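Local coordinates for hypothetical protein PA2201 (Pseudomonas aeruginosa, PDB 2FEF), which is of unknown function but probably belongs to the PoNi immunity proteins, which shield bacteria from PoNe-type DNA-degrading toxins, at residues Gly156-Ala161 and Asp283-Ala288; Asp182-Ala187 and Gly264-Trp269; Gln220-Tyr225 and Met258-Leu263; Tyr146-Gln151 and Pro250-Trp255. All blocks are in the same frame, centred on the assembly; numbering follows the deposited sequence.

Interaction 1 (Gly156-Ala161 and Asp283-Ala288); sequences GVLLDA and DLVDYA
Where A288 meets the end of helix 146-158, a methyl group is set against backbone oxygens: its CB lies 3.3 Å from L158 O and also leans on V157 O. The backbones come nearest here, at D160 and A288. The Y287 ring takes part in the same polar-to-carbon contact. Its CG stands anti to the backbone N (chi1 171°), which turns the ring toward the end of helix 146-158, so that L158 O lies in the ring plane at the edge, 3.7 Å from CD2, while L159 O sits near that plane beside CE2. R101 of helix 97-127 packs on Y287 and donates to D160 O, adding a polar cover to the same turn.

The turn itself is a Schellman motif. D160, with positive phi (54°), is its C-prime residue, and the chain folds back so that A161 N forms a hydrogen bond to G156 O at 2.8 Å, beside a weak hydrogen bond from D160 N to V157 O.

A water molecule bridges the two segments. It donates to D160 OD1 at 2.9 Å and to A288 O at 2.7 Å, linking the loop to helix 282-292 without a direct hydrogen bond, while the other carboxylate oxygen, D160 OD2, forms a salt bridge with R291.

Apolar contacts close the buried side. L158 CD2 touches both L284 CB and V285 CG2, 4.0 Å from the latter, the L158 and V285 side chains crossing obliquely, and L159 reaches back with CD2 to meet L284 CD2 at 4.2 Å and the CE2 corner of the Y287 ring.

Interaction 2 (Asp182-Ala187 and Gly264-Trp269); sequences DYLGAA and GVLYGW
The phenol oxygen Y267 OH is met by two carbons of one ring edge, lying 3.3 Å from Y183 CE2 and 3.5 Å from Y183 CD2. It rests in the plane of the Y183 ring, so the meeting is one of a polar atom with aromatic C-H groups, and no hydrogen bond crosses between 182-187 and 264-269. The contact is helix-on-helix packing in the all-helical region that matches the C-terminal part of PoNi immunity proteins, and it joins helix 179-189 to the last turn of helix 258-267 near the surface. Other aromatics extend the pair of tyrosines: F211 meets the Y183 ring, and F210 stands edge-to-face with Y267. A bound 1,2-ethanediol, probably from the crystallisation liquor, also lies near Y183.

L266 is the wedge between the helices. Its CG lies anti to the carbonyl carbon (chi1 -66°), a rotamer that points CD1 at the backbone of the facing helix, 3.6 Å from Y183 O and 3.7 Å from L184 O. The same methyl meets L184 CD2 at 4.1 Å, the two leucine side chains crossing at about a right angle. The other methyl of L266, CD2, makes only a loose contact with A187 CB, on the exposed side, whereas L184 continues inward to L150 of helix 146-158.

Beyond the wedge helix 258-267 stops. G268 leaves it with positive phi, and R289 NH2 binds both G264 O and W269 O across the turn. After the turn the W269 ring lies against Y267, whose CB stands 3.9 Å above one face of the ring, offset toward the rim.

Interaction 3 (Gln220-Tyr225 and Met258-Leu263); sequences QALAPY and MEVSAL
The Y225 ring meets helix 258-267 with its edge: E259 OE2 lies in the ring plane beside the hydroxyl, and V260 CG2 sits near that plane, 3.6 Å from Y225 CD2. Ring and carboxylate come from opposite directions with their planes 89° apart. Y225 OH donates to E259 OE2 at 2.6 Å, reaching the oxygen from its anti side and 31° out of the carboxylate plane. Y230 OH is a second hydrogen-bonding partner of this oxygen.

E259 holds that pose by folding up. Its CG sits between the backbone N and the carbonyl carbon (chi1 76°) and the chain bends again at chi2, bringing OE1 back to accept from V260 N at 3.0 Å. The carboxylate is thus tied both to the first turn of its own helix and to the tyrosine.

The arrangement belongs to the all-helical region that matches the C-terminal part of PoNi proteins, where the chain entering helix 223-234 rests along helix 258-267. Beside the polar pair the contact is aliphatic: V260 turns its other methyl, CG1, to L222 CD1 at 3.9 Å, the side chains sliding past each other in opposite directions. L222 CD1 also meets L263 CD1 at 4.0 Å, these two side chains crossing at about a right angle.

Interaction 4 (Tyr146-Gln151 and Pro250-Trp255); sequences YPFALQ and PYAWGW
L150 and W253 form the tight part of the contact: the leucine CD2 methyl stands over one face of the indole, 3.6 Å from the centroid of the five-membered ring and only 5° off its normal, a clear CH-pi contact. L150 CG is anti to the backbone N (chi1 172°), which carries the methyl out to the ring. P147 CG meets the benzo ring obliquely, 3.9 Å from W253 CE3, while W253 NE1 is hydrogen-bonded to Y230 OH.

A252 fills the middle. Its CB packs 3.6 Å from F148 CD1, and its carbonyl oxygen accepts from Q151 NE2 at 3.0 Å. The donor lies in the carbonyl plane on a lone pair, though the N-H...O angle is bent to 134° and the oxygen stands well out of the plane of the Q151 amide. Q151 NE2 also donates to S84 O, so the amide joins the loop to helix 66-93. Structurally this is an irregular loop docked against the first turns of helix 146-158, just ahead of helix 258-267.

On the side toward the second subunit, where Y251 is partly exposed, the contact is thinner: F148 CZ touches Y251 CB at 3.7 Å, the two side chains lying side by side. The Y251 ring then leads away to that subunit, whose D50 bonds its hydroxyl and whose R54 meets its ring in a cation-pi contact.

Overall arrangement
Each of the four contacts draws on one of two helices. Helix 146-158 supplies its start to interaction 4 and its end to interaction 1; helix 258-267 supplies its first turns to interaction 3 and its last to interaction 2. Along the chain interactions 2 and 3 fall within the span that interaction 1 closes, whereas interaction 4 crosses all three. Interactions 1 and 2, and 2 and 3, have centres 11 Å apart and touch, with V157 on L266 and L184 on A262. Interaction 4 lies nearest the chain's centre, where M258 meets its loop. Segments distant in sequence thus pack into one continuous set of contacts, buried except at interaction 2, which lies near the surface, while interaction 4 also reaches a neighbouring subunit.

Interaction 1 (Gly156-Ala161 and Asp283-Ala288)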
# COMPACT_ATOMS: atom_id res chain seq x y z
N GLY B 156 4.22 -13.68 24.04
CA GLY B 156 4.52 -13.02 25.34
C GLY B 156 5.34 -13.93 26.27
O GLY B 156 6.30 -13.50 26.90
N VAL B 157 4.90 -15.16 26.41
CA VAL B 157 5.59 -16.18 27.19
C VAL B 157 6.97 -16.54 26.58
O VAL B 157 8.00 -16.59 27.28
CB VAL B 157 4.71 -17.46 27.30
CG1 VAL B 157 5.50 -18.60 27.99
CG2 VAL B 157 3.40 -17.21 28.08
N LEU B 158 7.00 -16.78 25.28
CA LEU B 158 8.21 -17.26 24.60
C LEU B 158 9.28 -16.17 24.50
O LEU B 158 10.47 -16.46 24.34
CB LEU B 158 7.85 -17.80 23.20
CG LEU B 158 7.21 -19.20 23.21
CD1 LEU B 158 6.60 -19.51 21.90
CD2 LEU B 158 8.30 -20.31 23.59
N LEU B 159 8.86 -14.91 24.59
CA LEU B 159 9.81 -13.81 24.52
C LEU B 159 10.05 -13.10 25.84
O LEU B 159 10.63 -12.01 25.85
CB LEU B 159 9.43 -12.83 23.38
CG LEU B 159 9.34 -13.48 21.99
CD1 LEU B 159 8.69 -12.53 20.91
CD2 LEU B 159 10.72 -14.07 21.53
N ASP B 160 9.64 -13.71 26.94
CA ASP B 160 9.87 -13.20 28.30
C ASP B 160 9.35 -11.77 28.44
O ASP B 160 10.02 -10.87 28.99
CB ASP B 160 11.35 -13.36 28.76
CG ASP B 160 11.58 -12.91 30.22
OD1 ASP B 160 10.76 -13.26 31.11
OD2 ASP B 160 12.58 -12.21 30.48
N ALA B 161 8.13 -11.58 27.93
CA ALA B 161 7.43 -10.29 27.99
C ALA B 161 6.03 -10.46 28.59
O ALA B 161 5.10 -9.73 28.24
CB ALA B 161 7.35 -9.67 26.59
N ASP B 283 14.40 -23.14 20.42
CA ASP B 283 15.39 -22.07 20.67
C ASP B 283 14.78 -20.91 21.45
O ASP B 283 15.47 -20.20 22.19
CB ASP B 283 16.09 -21.57 19.38
CG ASP B 283 15.24 -20.56 18.60
OD1 ASP B 283 14.29 -20.98 17.90
OD2 ASP B 283 15.55 -19.34 18.66
N LEU B 284 13.46 -20.73 21.29
CA LEU B 284 12.78 -19.69 22.02
C LEU B 284 12.42 -20.13 23.42
O LEU B 284 12.46 -19.30 24.36
CB LEU B 284 11.53 -19.18 21.27
CG LEU B 284 11.85 -18.50 19.94
CD1 LEU B 284 10.58 -17.90 19.31
CD2 LEU B 284 12.91 -17.37 20.16
N VAL B 285 12.07 -21.41 23.58
CA VAL B 285 11.98 -21.99 24.92
C VAL B 285 13.26 -21.66 25.69
O VAL B 285 13.22 -21.16 26.82
CB VAL B 285 11.67 -23.50 24.88
CG1 VAL B 285 11.72 -24.11 26.32
CG2 VAL B 285 10.28 -23.72 24.19
N ASP B 286 14.42 -21.94 25.07
CA ASP B 286 15.70 -21.71 25.71
C ASP B 286 15.91 -20.23 26.05
O ASP B 286 16.34 -19.92 27.16
CB ASP B 286 16.85 -22.26 24.85
CG ASP B 286 16.79 -23.78 24.67
OD1 ASP B 286 16.13 -24.47 25.50
OD2 ASP B 286 17.42 -24.30 23.70
N TYR B 287 15.58 -19.35 25.09
CA TYR B 287 15.70 -17.90 25.24
C TYR B 287 14.88 -17.38 26.42
O TYR B 287 15.42 -16.65 27.27
CB TYR B 287 15.24 -17.18 23.95
CG TYR B 287 15.13 -15.69 24.09
CD1 TYR B 287 16.27 -14.89 24.09
CD2 TYR B 287 13.88 -15.06 24.25
CE1 TYR B 287 16.18 -13.51 24.22
CE2 TYR B 287 13.80 -13.68 24.37
CZ TYR B 287 14.95 -12.92 24.39
OH TYR B 287 14.87 -11.54 24.51
N ALA B 288 13.59 -17.74 26.46
CA ALA B 288 12.70 -17.30 27.53
C ALA B 288 13.20 -17.79 28.92
O ALA B 288 13.19 -17.03 29.89
CB ALA B 288 11.28 -17.80 27.25
O HOH W 1 10.87 -16.16 30.92

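Interaction 2 (Asp182-Ala187 and Gly264-Trp269)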
# COMPACT_ATOMS: atom_id res chain seq x y z
N ASP B 182 -6.42 -19.13 28.75
CA ASP B 182 -6.30 -19.08 30.21
C ASP B 182 -5.03 -19.78 30.74
O ASP B 182 -4.34 -19.21 31.61
CB ASP B 182 -7.54 -19.63 30.92
CG ASP B 182 -8.74 -18.67 30.86
OD1 ASP B 182 -8.58 -17.52 30.41
OD2 ASP B 182 -9.84 -19.09 31.29
N TYR B 183 -4.71 -20.97 30.23
CA TYR B 183 -3.42 -21.62 30.56
C TYR B 183 -2.21 -20.78 30.17
O TYR B 183 -1.27 -20.66 30.95
CB TYR B 183 -3.32 -23.01 29.94
CG TYR B 183 -3.93 -24.07 30.84
CD1 TYR B 183 -5.30 -24.20 30.96
CD2 TYR B 183 -3.11 -24.96 31.54
CE1 TYR B 183 -5.87 -25.17 31.79
CE2 TYR B 183 -3.67 -25.95 32.36
CZ TYR B 183 -5.05 -26.03 32.48
OH TYR B 183 -5.63 -26.98 33.30
N LEU B 184 -2.23 -20.20 28.96
CA LEU B 184 -1.11 -19.36 28.51
C LEU B 184 -0.91 -18.12 29.36
O LEU B 184 0.21 -17.70 29.61
CB LEU B 184 -1.26 -18.99 27.03
CG LEU B 184 -1.16 -20.18 26.06
CD1 LEU B 184 -1.38 -19.72 24.62
CD2 LEU B 184 0.21 -20.89 26.23
N GLY B 185 -2.01 -17.50 29.80
CA GLY B 185 -1.91 -16.29 30.62
C GLY B 185 -1.97 -16.47 32.12
O GLY B 185 -1.90 -15.48 32.86
N ALA B 186 -2.08 -17.72 32.57
CA ALA B 186 -2.34 -18.04 33.97
C ALA B 186 -1.33 -17.41 34.94
O ALA B 186 -1.74 -16.76 35.91
CB ALA B 186 -2.40 -19.56 34.18
N ALA B 187 -0.04 -17.59 34.66
CA ALA B 187 1.03 -17.07 35.53
C ALA B 187 1.03 -15.56 35.51
O ALA B 187 1.22 -14.93 36.55
CB ALA B 187 2.40 -17.58 35.08
N GLY B 264 5.82 -25.28 27.33
CA GLY B 264 7.13 -25.72 27.81
C GLY B 264 7.81 -24.71 28.74
O GLY B 264 8.42 -25.09 29.75
N VAL B 265 7.73 -23.44 28.41
CA VAL B 265 8.28 -22.40 29.28
C VAL B 265 7.50 -22.36 30.60
O VAL B 265 8.09 -22.31 31.68
CB VAL B 265 8.24 -21.01 28.59
CG1 VAL B 265 8.72 -19.90 29.56
CG2 VAL B 265 9.12 -21.03 27.30
N LEU B 266 6.17 -22.39 30.49
CA LEU B 266 5.28 -22.30 31.66
C LEU B 266 5.40 -23.48 32.62
O LEU B 266 5.37 -23.30 33.86
CB LEU B 266 3.84 -22.15 31.18
CG LEU B 266 3.54 -20.84 30.44
CD1 LEU B 266 2.12 -20.89 29.85
CD2 LEU B 266 3.77 -19.61 31.32
N TYR B 267 5.55 -24.69 32.07
CA TYR B 267 5.64 -25.91 32.89
C TYR B 267 7.05 -26.33 33.27
O TYR B 267 7.22 -27.04 34.25
CB TYR B 267 4.96 -27.09 32.21
CG TYR B 267 3.47 -27.12 32.37
CD1 TYR B 267 2.66 -26.31 31.61
CD2 TYR B 267 2.87 -27.96 33.31
CE1 TYR B 267 1.28 -26.33 31.76
CE2 TYR B 267 1.48 -27.98 33.47
CZ TYR B 267 0.70 -27.18 32.68
OH TYR B 267 -0.68 -27.19 32.82
N GLY B 268 8.06 -25.89 32.52
CA GLY B 268 9.45 -26.13 32.94
C GLY B 268 9.97 -27.55 32.73
O GLY B 268 11.07 -27.89 33.16
N TRP B 269 9.19 -28.35 32.03
CA TRP B 269 9.53 -29.75 31.84
C TRP B 269 10.67 -29.98 30.84
O TRP B 269 11.05 -29.07 30.09
CB TRP B 269 8.29 -30.52 31.41
CG TRP B 269 7.65 -30.02 30.14
CD1 TRP B 269 8.25 -29.40 29.07
CD2 TRP B 269 6.28 -30.15 29.81
NE1 TRP B 269 7.33 -29.14 28.09
CE2 TRP B 269 6.11 -29.58 28.53
CE3 TRP B 269 5.17 -30.67 30.49
CZ2 TRP B 269 4.88 -29.53 27.90
CZ3 TRP B 269 3.95 -30.63 29.87
CH2 TRP B 269 3.81 -30.06 28.58

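Interaction 3 (Gln220-Tyr225 and Met258-Leu263)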
# COMPACT_ATOMS: atom_id res chain seq x y z
N GLN B 220 5.72 -35.62 26.93
CA GLN B 220 5.18 -36.67 26.05
C GLN B 220 3.67 -36.52 25.80
O GLN B 220 3.14 -36.96 24.77
CB GLN B 220 5.50 -38.07 26.60
CG GLN B 220 4.90 -39.22 25.76
CD GLN B 220 5.42 -39.24 24.31
OE1 GLN B 220 6.58 -38.93 24.04
NE2 GLN B 220 4.54 -39.63 23.38
N ALA B 221 2.99 -35.88 26.75
CA ALA B 221 1.57 -35.62 26.68
C ALA B 221 1.19 -34.78 25.44
O ALA B 221 0.04 -34.83 24.99
CB ALA B 221 1.11 -34.91 27.98
N LEU B 222 2.16 -34.04 24.89
CA LEU B 222 1.92 -33.15 23.76
C LEU B 222 2.56 -33.62 22.46
O LEU B 222 2.37 -33.01 21.41
CB LEU B 222 2.38 -31.72 24.10
CG LEU B 222 1.49 -31.04 25.14
CD1 LEU B 222 2.05 -29.67 25.59
CD2 LEU B 222 0.02 -30.86 24.67
N ALA B 223 3.31 -34.72 22.53
CA ALA B 223 3.95 -35.24 21.33
C ALA B 223 2.94 -35.71 20.24
O ALA B 223 3.09 -35.34 19.08
CB ALA B 223 5.03 -36.30 21.65
N PRO B 224 1.91 -36.51 20.61
CA PRO B 224 0.87 -36.84 19.62
C PRO B 224 0.16 -35.62 19.02
O PRO B 224 -0.13 -35.62 17.82
CB PRO B 224 -0.11 -37.72 20.43
CG PRO B 224 0.79 -38.40 21.44
CD PRO B 224 1.67 -37.23 21.88
N TYR B 225 -0.08 -34.60 19.83
CA TYR B 225 -0.64 -33.33 19.37
C TYR B 225 0.22 -32.66 18.29
O TYR B 225 -0.31 -32.25 17.25
CB TYR B 225 -0.90 -32.37 20.55
CG TYR B 225 -1.48 -31.02 20.15
CD1 TYR B 225 -2.84 -30.87 19.94
CD2 TYR B 225 -0.64 -29.88 20.00
CE1 TYR B 225 -3.37 -29.61 19.58
CE2 TYR B 225 -1.16 -28.63 19.66
CZ TYR B 225 -2.54 -28.51 19.45
OH TYR B 225 -3.06 -27.27 19.08
N MSE B 258 3.09 -22.63 18.62
CA MSE B 258 3.39 -21.59 19.62
C MSE B 258 2.82 -21.95 20.96
O MSE B 258 3.40 -21.62 21.99
CB MSE B 258 2.65 -20.30 19.20
CG MSE B 258 3.26 -19.74 18.02
SE MSE B 258 2.31 -18.07 17.62
CE MSE B 258 3.46 -17.68 16.13
N GLU B 259 1.65 -22.61 20.94
CA GLU B 259 1.01 -23.02 22.18
C GLU B 259 1.84 -24.08 22.94
O GLU B 259 2.09 -23.92 24.13
CB GLU B 259 -0.45 -23.46 21.96
CG GLU B 259 -0.77 -24.85 21.35
CD GLU B 259 -0.35 -25.04 19.91
OE1 GLU B 259 0.86 -24.88 19.63
OE2 GLU B 259 -1.18 -25.46 19.07
N VAL B 260 2.26 -25.12 22.24
CA VAL B 260 3.09 -26.19 22.85
C VAL B 260 4.43 -25.61 23.35
O VAL B 260 4.88 -25.92 24.47
CB VAL B 260 3.35 -27.36 21.86
CG1 VAL B 260 4.17 -28.51 22.52
CG2 VAL B 260 2.05 -27.90 21.32
N SER B 261 5.06 -24.79 22.52
CA SER B 261 6.33 -24.17 22.92
C SER B 261 6.15 -23.29 24.17
O SER B 261 6.95 -23.40 25.11
CB SER B 261 6.96 -23.39 21.76
OG SER B 261 6.91 -24.19 20.56
N ALA B 262 5.09 -22.47 24.20
CA ALA B 262 4.85 -21.61 25.38
C ALA B 262 4.53 -22.45 26.61
O ALA B 262 4.96 -22.15 27.73
CB ALA B 262 3.75 -20.59 25.08
N LEU B 263 3.79 -23.55 26.43
CA LEU B 263 3.52 -24.45 27.57
C LEU B 263 4.81 -25.02 28.16
O LEU B 263 4.91 -25.21 29.38
CB LEU B 263 2.52 -25.57 27.18
CG LEU B 263 1.08 -25.10 26.92
CD1 LEU B 263 0.24 -26.16 26.15
CD2 LEU B 263 0.38 -24.69 28.22

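Interaction 4 (Tyr146-Gln151 and Pro250-Trp255)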
# COMPACT_ATOMS: atom_id res chain seq x y z
N TYR B 146 -8.84 -15.60 16.50
CA TYR B 146 -8.15 -16.34 17.58
C TYR B 146 -6.62 -16.44 17.39
O TYR B 146 -5.91 -16.27 18.35
CB TYR B 146 -8.72 -17.75 17.72
CG TYR B 146 -8.29 -18.51 18.96
CD1 TYR B 146 -8.99 -18.37 20.17
CD2 TYR B 146 -7.21 -19.42 18.92
CE1 TYR B 146 -8.63 -19.08 21.32
CE2 TYR B 146 -6.84 -20.12 20.06
CZ TYR B 146 -7.54 -19.96 21.24
OH TYR B 146 -7.17 -20.67 22.36
N PRO B 147 -6.13 -16.73 16.17
CA PRO B 147 -4.66 -16.83 16.05
C PRO B 147 -3.90 -15.57 16.50
O PRO B 147 -2.80 -15.69 16.94
CB PRO B 147 -4.44 -17.05 14.56
CG PRO B 147 -5.71 -17.73 14.08
CD PRO B 147 -6.79 -16.99 14.87
N PHE B 148 -4.46 -14.36 16.34
CA PHE B 148 -3.74 -13.17 16.86
C PHE B 148 -3.69 -13.17 18.36
O PHE B 148 -2.73 -12.66 18.97
CB PHE B 148 -4.42 -11.85 16.39
CG PHE B 148 -4.36 -11.64 14.91
CD1 PHE B 148 -3.19 -11.21 14.31
CD2 PHE B 148 -5.51 -11.83 14.12
CE1 PHE B 148 -3.13 -10.99 12.90
CE2 PHE B 148 -5.48 -11.60 12.70
CZ PHE B 148 -4.29 -11.19 12.10
N ALA B 149 -4.75 -13.69 19.00
CA ALA B 149 -4.76 -13.73 20.48
C ALA B 149 -3.76 -14.82 20.95
O ALA B 149 -3.00 -14.62 21.91
CB ALA B 149 -6.16 -14.02 21.02
N LEU B 150 -3.75 -15.94 20.24
CA LEU B 150 -2.77 -17.02 20.50
C LEU B 150 -1.35 -16.44 20.40
O LEU B 150 -0.53 -16.65 21.29
CB LEU B 150 -2.93 -18.19 19.49
CG LEU B 150 -1.83 -19.27 19.56
CD1 LEU B 150 -1.85 -19.91 20.96
CD2 LEU B 150 -2.12 -20.28 18.47
N GLN B 151 -1.07 -15.72 19.30
CA GLN B 151 0.26 -15.13 19.12
C GLN B 151 0.60 -14.18 20.28
O GLN B 151 1.71 -14.21 20.82
CB GLN B 151 0.34 -14.32 17.80
CG GLN B 151 1.80 -13.86 17.52
CD GLN B 151 1.89 -12.75 16.51
OE1 GLN B 151 1.55 -11.60 16.81
NE2 GLN B 151 2.38 -13.08 15.31
N PRO B 250 -2.65 -17.71 8.91
CA PRO B 250 -1.45 -17.38 8.13
C PRO B 250 -0.91 -15.98 8.45
O PRO B 250 0.22 -15.68 8.09
CB PRO B 250 -1.95 -17.43 6.68
CG PRO B 250 -3.41 -17.09 6.78
CD PRO B 250 -3.85 -17.81 8.04
N TYR B 251 -1.70 -15.14 9.11
CA TYR B 251 -1.23 -13.78 9.45
C TYR B 251 -0.52 -13.66 10.80
O TYR B 251 0.07 -12.59 11.09
CB TYR B 251 -2.39 -12.74 9.37
CG TYR B 251 -2.91 -12.56 7.97
CD1 TYR B 251 -2.33 -11.61 7.12
CD2 TYR B 251 -3.98 -13.35 7.48
CE1 TYR B 251 -2.81 -11.42 5.82
CE2 TYR B 251 -4.44 -13.20 6.15
CZ TYR B 251 -3.86 -12.22 5.35
OH TYR B 251 -4.28 -12.00 4.06
N ALA B 252 -0.60 -14.69 11.67
CA ALA B 252 -0.00 -14.56 13.01
C ALA B 252 0.64 -15.84 13.54
O ALA B 252 1.56 -15.78 14.34
CB ALA B 252 -1.02 -14.05 14.02
N TRP B 253 0.14 -16.98 13.09
CA TRP B 253 0.43 -18.28 13.76
C TRP B 253 1.22 -19.20 12.83
O TRP B 253 2.32 -19.70 13.18
CB TRP B 253 -0.94 -18.83 14.19
CG TRP B 253 -1.03 -20.24 14.72
CD1 TRP B 253 -0.06 -20.97 15.35
CD2 TRP B 253 -2.17 -21.07 14.65
NE1 TRP B 253 -0.54 -22.22 15.70
CE2 TRP B 253 -1.85 -22.30 15.28
CE3 TRP B 253 -3.46 -20.90 14.11
CZ2 TRP B 253 -2.76 -23.35 15.38
CZ3 TRP B 253 -4.36 -21.96 14.22
CH2 TRP B 253 -4.01 -23.15 14.86
N GLY B 254 0.69 -19.38 11.62
CA GLY B 254 1.37 -20.08 10.53
C GLY B 254 1.79 -21.51 10.88
O GLY B 254 0.98 -22.33 11.35
N TRP B 255 3.07 -21.78 10.67
CA TRP B 255 3.69 -23.09 10.83
C TRP B 255 3.86 -23.53 12.29
O TRP B 255 4.02 -24.71 12.58
CB TRP B 255 5.07 -22.97 10.19
CG TRP B 255 5.97 -24.17 10.13
CD1 TRP B 255 7.01 -24.46 10.96
CD2 TRP B 255 5.94 -25.18 9.14
NE1 TRP B 255 7.64 -25.60 10.55
CE2 TRP B 255 7.00 -26.06 9.41
CE3 TRP B 255 5.13 -25.42 8.02
CZ2 TRP B 255 7.26 -27.19 8.63
CZ3 TRP B 255 5.39 -26.54 7.24
CH2 TRP B 255 6.45 -27.41 7.55